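Local coordinates for protein arylesterase (Sulfolobus solfataricus, PDB 5L2P) that hydrolyses aromatic esters, p-nitrophenyl esters of fatty acids and organophosphates such as paraoxon, as a serine esterase of the GDXG lipolytic enzyme family, at residues D45-T50 and I97-S102; F185-L190 and S230-E235. One frame throughout, in Å; residues are numbered along the deposited sequence.

Interaction 1: residues D45-T50 and I97-S102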
loop_
_atom_site.group_PDB
_atom_site.type_symbol
_atom_site.label_atom_id
_atom_site.label_comp_id
_atom_site.label_asym_id
_atom_site.label_seq_id
_atom_site.Cartn_x
_atom_site.Cartn_y
_atom_site.Cartn_z
ATOM N N ASP A 45 -7.758 13.103 33.812
ATOM C CA ASP A 45 -8.546 14.319 33.955
ATOM C C ASP A 45 -9.575 14.140 35.082
ATOM O O ASP A 45 -10.056 13.042 35.331
ATOM C CB ASP A 45 -9.259 14.663 32.656
ATOM C CG ASP A 45 -8.315 15.174 31.580
ATOM O OD1 ASP A 45 -7.157 14.717 31.508
ATOM O OD2 ASP A 45 -8.753 16.004 30.759
ATOM N N PRO A 46 -9.923 15.226 35.768
ATOM C CA PRO A 46 -11.000 15.127 36.730
ATOM C C PRO A 46 -12.379 14.946 36.065
ATOM O O PRO A 46 -12.633 15.486 35.003
ATOM C CB PRO A 46 -10.913 16.445 37.512
ATOM C CG PRO A 46 -10.140 17.363 36.664
ATOM C CD PRO A 46 -9.315 16.566 35.714
ATOM N N VAL A 47 -13.255 14.212 36.735
ATOM C CA VAL A 47 -14.645 14.042 36.343
ATOM C C VAL A 47 -15.591 14.449 37.476
ATOM O O VAL A 47 -15.157 14.884 38.530
ATOM C CB VAL A 47 -14.919 12.578 35.923
ATOM C CG1 VAL A 47 -14.204 12.281 34.620
ATOM C CG2 VAL A 47 -14.468 11.577 36.991
ATOM N N GLY A 48 -16.891 14.325 37.237
ATOM C CA GLY A 48 -17.906 14.725 38.195
ATOM C C GLY A 48 -17.905 13.767 39.383
ATOM O O GLY A 48 -17.887 14.178 40.511
ATOM N N GLU A 49 -17.929 12.473 39.115
ATOM C CA GLU A 49 -17.998 11.468 40.149
ATOM C C GLU A 49 -17.532 10.101 39.624
ATOM O O GLU A 49 -17.540 9.829 38.445
ATOM C CB GLU A 49 -19.441 11.347 40.619
ATOM C CG GLU A 49 -19.604 10.646 41.965
ATOM C CD GLU A 49 -21.050 10.293 42.273
ATOM O OE1 GLU A 49 -21.969 10.809 41.600
ATOM O OE2 GLU A 49 -21.275 9.503 43.203
ATOM N N THR A 50 -17.129 9.229 40.543
ATOM C CA THR A 50 -16.664 7.878 40.257
ATOM C C THR A 50 -17.243 6.958 41.306
ATOM O O THR A 50 -17.157 7.244 42.495
ATOM C CB THR A 50 -15.126 7.839 40.312
ATOM O OG1 THR A 50 -14.623 8.417 39.096
ATOM C CG2 THR A 50 -14.581 6.453 40.442
ATOM N N ILE A 97 -8.618 6.985 29.960
ATOM C CA ILE A 97 -9.435 7.034 28.752
ATOM C C ILE A 97 -10.906 7.257 29.081
ATOM O O ILE A 97 -11.571 8.081 28.423
ATOM C CB ILE A 97 -9.295 5.796 27.875
ATOM C CG1 ILE A 97 -7.816 5.581 27.482
ATOM C CG2 ILE A 97 -10.126 5.956 26.604
ATOM C CD1 ILE A 97 -7.098 6.782 26.867
ATOM N N SER A 98 -11.402 6.530 30.092
ATOM C CA SER A 98 -12.803 6.623 30.474
ATOM C C SER A 98 -13.165 8.019 30.916
ATOM O O SER A 98 -14.256 8.484 30.631
ATOM C CB SER A 98 -13.124 5.645 31.590
ATOM O OG SER A 98 -12.719 4.317 31.275
ATOM N N ARG A 99 -12.251 8.664 31.643
ATOM C CA ARG A 99 -12.456 10.027 32.147
ATOM C C ARG A 99 -12.538 11.044 31.016
ATOM O O ARG A 99 -13.439 11.871 30.995
ATOM C CB ARG A 99 -11.319 10.457 33.093
ATOM C CG ARG A 99 -11.338 9.750 34.403
ATOM C CD ARG A 99 -9.948 9.693 35.060
ATOM N NE ARG A 99 -10.058 9.285 36.441
ATOM C CZ ARG A 99 -10.473 10.081 37.415
ATOM N NH1 ARG A 99 -10.775 11.332 37.186
ATOM N NH2 ARG A 99 -10.558 9.633 38.658
ATOM N N ILE A 100 -11.572 11.002 30.099
ATOM C CA ILE A 100 -11.590 11.889 28.936
ATOM C C ILE A 100 -12.830 11.619 28.076
ATOM O O ILE A 100 -13.447 12.555 27.550
ATOM C CB ILE A 100 -10.343 11.731 28.077
ATOM C CG1 ILE A 100 -9.097 12.155 28.859
ATOM C CG2 ILE A 100 -10.429 12.585 26.817
ATOM C CD1 ILE A 100 -7.804 11.624 28.254
ATOM N N LEU A 101 -13.212 10.349 27.945
ATOM C CA LEU A 101 -14.332 9.983 27.090
ATOM C C LEU A 101 -15.643 10.509 27.639
ATOM O O LEU A 101 -16.480 11.072 26.891
ATOM C CB LEU A 101 -14.395 8.463 26.892
ATOM C CG LEU A 101 -15.489 7.941 25.930
ATOM C CD1 LEU A 101 -15.311 8.404 24.490
ATOM C CD2 LEU A 101 -15.480 6.436 26.027
ATOM N N SER A 102 -15.806 10.329 28.936
ATOM C CA SER A 102 -16.972 10.823 29.669
ATOM C C SER A 102 -17.139 12.341 29.535
ATOM O O SER A 102 -18.226 12.830 29.296
ATOM C CB SER A 102 -16.845 10.434 31.159
ATOM O OG SER A 102 -17.992 10.822 31.910
#
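Arg-99 of helix 95-105 lies against the backbone of Asp-45 and the side chain of Val-47, joining the loop that runs into strand 49-56, outermost in this chain's sheet, to the helix of a beta-alpha-beta crossover in the alpha/beta hydrolase fold, the unit linking the parallel strands 77-81 and 108-112. The arginine is drawn out from CG to NE, and with chi1 at -71° its CG stands beside its own backbone N. Its aliphatic part runs alongside the carbonyl oxygen of Asp-45, with Arg-99 CD 3.4 Å from Asp-45 O, before the guanidinium reaches that same oxygen: Arg-99 NH1 donates to Asp-45 O over 2.6 Å. The N-H...O angle of 144° makes this a bent bond, and the acceptor sits near the guanidinium edge but 18° out of its plane. Val-47 meets the arginine at about a right angle and touches it at two places, one with each methyl: CG1 is 3.7 Å from Arg-99 CB, while CG2 is 3.7 Å from Arg-99 NH1, obliquely placed against the planar group. Farther along, Gly-48 and Glu-49 both face Ser-68, a classic beta bulge at the start of the strand. Salt bridges to Asp-95 from Arg-99 NE and to Arg-291 from Asp-45 OD1 give both charges partners beyond the two segments, and Pro-46 O accepts a bond from Asn-103 ND2. The carboxylate of Asp-45 also lies across Ile-100, whose CG1 approaches Asp-45 CG to 4.1 Å.

Interaction 2: residues F185-L190 and S230-E235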
loop_
_atom_site.group_PDB
_atom_site.type_symbol
_atom_site.label_atom_id
_atom_site.label_comp_id
_atom_site.label_asym_id
_atom_site.label_seq_id
_atom_site.Cartn_x
_atom_site.Cartn_y
_atom_site.Cartn_z
ATOM N N PHE A 185 -9.051 -6.213 17.213
ATOM C CA PHE A 185 -8.826 -7.550 16.647
ATOM C C PHE A 185 -10.166 -8.118 16.187
ATOM O O PHE A 185 -11.095 -8.254 16.984
ATOM C CB PHE A 185 -8.195 -8.471 17.698
ATOM C CG PHE A 185 -7.995 -9.879 17.237
ATOM C CD1 PHE A 185 -9.053 -10.798 17.240
ATOM C CD2 PHE A 185 -6.757 -10.309 16.787
ATOM C CE1 PHE A 185 -8.862 -12.119 16.817
ATOM C CE2 PHE A 185 -6.585 -11.624 16.354
ATOM C CZ PHE A 185 -7.642 -12.518 16.375
ATOM N N VAL A 186 -10.254 -8.486 14.906
ATOM C CA VAL A 186 -11.497 -9.045 14.338
ATOM C C VAL A 186 -11.313 -10.342 13.560
ATOM O O VAL A 186 -12.295 -10.930 13.112
ATOM C CB VAL A 186 -12.185 -8.040 13.407
ATOM C CG1 VAL A 186 -12.705 -6.870 14.202
ATOM C CG2 VAL A 186 -11.265 -7.541 12.289
ATOM N N TYR A 187 -10.079 -10.809 13.415
ATOM C CA TYR A 187 -9.790 -11.950 12.547
ATOM C C TYR A 187 -8.360 -12.469 12.753
ATOM O O TYR A 187 -7.470 -11.714 13.163
ATOM C CB TYR A 187 -9.951 -11.516 11.054
ATOM C CG TYR A 187 -9.885 -12.669 10.074
ATOM C CD1 TYR A 187 -10.828 -13.695 10.127
ATOM C CD2 TYR A 187 -8.877 -12.756 9.112
ATOM C CE1 TYR A 187 -10.760 -14.784 9.279
ATOM C CE2 TYR A 187 -8.841 -13.822 8.197
ATOM C CZ TYR A 187 -9.790 -14.839 8.295
ATOM O OH TYR A 187 -9.804 -15.955 7.460
ATOM N N LEU A 188 -8.138 -13.742 12.455
ATOM C CA LEU A 188 -6.788 -14.292 12.392
ATOM C C LEU A 188 -6.173 -13.946 11.047
ATOM O O LEU A 188 -6.153 -14.740 10.112
ATOM C CB LEU A 188 -6.790 -15.816 12.588
ATOM C CG LEU A 188 -5.415 -16.425 12.873
ATOM C CD1 LEU A 188 -4.976 -16.149 14.325
ATOM C CD2 LEU A 188 -5.480 -17.914 12.601
ATOM N N ASP A 189 -5.677 -12.735 10.943
ATOM C CA ASP A 189 -5.089 -12.239 9.711
ATOM C C ASP A 189 -3.652 -12.659 9.539
ATOM O O ASP A 189 -2.799 -12.208 10.258
ATOM C CB ASP A 189 -5.167 -10.713 9.713
ATOM C CG ASP A 189 -4.475 -10.080 8.553
ATOM O OD1 ASP A 189 -4.403 -10.664 7.452
ATOM O OD2 ASP A 189 -4.017 -8.949 8.749
ATOM N N LEU A 190 -3.376 -13.510 8.555
ATOM C CA LEU A 190 -2.007 -13.896 8.218
ATOM C C LEU A 190 -1.477 -13.266 6.923
ATOM O O LEU A 190 -0.272 -13.301 6.658
ATOM C CB LEU A 190 -1.930 -15.399 8.102
ATOM C CG LEU A 190 -2.407 -16.173 9.344
ATOM C CD1 LEU A 190 -2.310 -17.662 9.112
ATOM C CD2 LEU A 190 -1.664 -15.804 10.634
ATOM N N SER A 230 -13.918 -14.124 15.924
ATOM C CA SER A 230 -13.524 -13.450 14.681
ATOM C C SER A 230 -14.723 -12.929 13.961
ATOM O O SER A 230 -15.212 -13.566 13.025
ATOM C CB SER A 230 -12.772 -14.403 13.754
ATOM O OG SER A 230 -11.454 -14.644 14.229
ATOM N N PRO A 231 -15.210 -11.761 14.372
ATOM C CA PRO A 231 -16.418 -11.208 13.748
ATOM C C PRO A 231 -16.310 -10.937 12.233
ATOM O O PRO A 231 -17.326 -10.836 11.557
ATOM C CB PRO A 231 -16.652 -9.902 14.521
ATOM C CG PRO A 231 -15.395 -9.665 15.299
ATOM C CD PRO A 231 -14.781 -10.984 15.533
ATOM N N LEU A 232 -15.095 -10.813 11.716
ATOM C CA LEU A 232 -14.913 -10.584 10.298
ATOM C C LEU A 232 -15.417 -11.794 9.460
ATOM O O LEU A 232 -15.814 -11.623 8.322
ATOM C CB LEU A 232 -13.441 -10.271 10.004
ATOM C CG LEU A 232 -13.168 -9.610 8.665
ATOM C CD1 LEU A 232 -13.835 -8.252 8.519
ATOM C CD2 LEU A 232 -11.668 -9.481 8.473
ATOM N N ILE A 233 -15.402 -12.993 10.054
ATOM C CA ILE A 233 -15.798 -14.198 9.359
ATOM C C ILE A 233 -17.287 -14.400 9.406
ATOM O O ILE A 233 -17.806 -15.370 8.862
ATOM C CB ILE A 233 -15.073 -15.457 9.917
ATOM C CG1 ILE A 233 -14.986 -16.518 8.816
ATOM C CG2 ILE A 233 -15.734 -16.029 11.166
ATOM C CD1 ILE A 233 -14.272 -17.804 9.209
ATOM N N ALA A 234 -17.999 -13.492 10.047
ATOM C CA ALA A 234 -19.461 -13.587 10.101
ATOM C C ALA A 234 -20.063 -13.562 8.706
ATOM O O ALA A 234 -19.663 -12.773 7.861
ATOM C CB ALA A 234 -20.032 -12.454 10.927
ATOM N N GLU A 235 -21.047 -14.417 8.458
ATOM C CA GLU A 235 -21.799 -14.391 7.185
ATOM C C GLU A 235 -22.513 -13.083 6.977
ATOM O O GLU A 235 -22.451 -12.519 5.912
ATOM C CB GLU A 235 -22.791 -15.551 7.103
ATOM C CG GLU A 235 -22.101 -16.901 7.003
ATOM C CD GLU A 235 -23.050 -18.043 6.635
ATOM O OE1 GLU A 235 -24.071 -17.798 5.936
ATOM O OE2 GLU A 235 -22.775 -19.204 7.029
#
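The ring of Tyr-187 has Leu-232, Ser-230 and Ile-233 about it, all three obliquely placed: Leu-232 CD2 is 4.0 Å from Tyr-187 CG, Ser-230 CB 4.2 Å from Tyr-187 CD1, and Ile-233 CB 4.4 Å from Tyr-187 CE1. One face of the Phe-185 ring takes the backbone N of Tyr-187, offset toward the rim, while Ser-230 OG stands obliquely near Phe-185 CE1. Trp-86 packs edge-to-face with Phe-185, and Tyr-187 OH is hydrogen-bonded to Leu-188 O of the second subunit.

Leu-232 and Tyr-187 meet at about a right angle. A chi1 of -171° sets Tyr-187 CG opposite the backbone N and so fixes where the ring starts; Tyr-187 CB makes a separate contact with Leu-232 CD2 at 3.7 Å. In the alpha/beta hydrolase fold these are two loops at the ends of a long, strandless excursion from the sheet, the first following strand 178-182 and the second preceding strand 242-248; a short 3-10 turn, 231-233, shapes the second. Its Leu-232 N donates to Val-186 O (3.1 Å, N-H...O 165°), a nearly straight bond that satisfies a carbonyl in a buried contact. Pro-231 N is also close to that oxygen but has no hydrogen to give. Beside the bond, the two methyls of Val-186 divide their packing: CG2 lies 4.2 Å from Leu-232 CB, and CG1 lies 4.0 Å from Pro-231 CG, part of a ring crossing the valine at about a right angle.

Interactions 1 and 2 lie on opposite sides of the chain's centre, with their own centres 32 Å apart and their nearest atoms about 15 Å apart, so neither touches the other. They follow in series along the chain: the first closes before the second begins. Interaction 1 is a surface contact away from the annotated sites. Interaction 2 is buried and near the inferred catalytic residues: the side chain of Phe-185 is about 6 Å from that of Ser-156 and about 7 Å from that of His-281. The second subunit reaches residues of interaction 2, whereas no other chain of the assembly touches the segments of interaction 1.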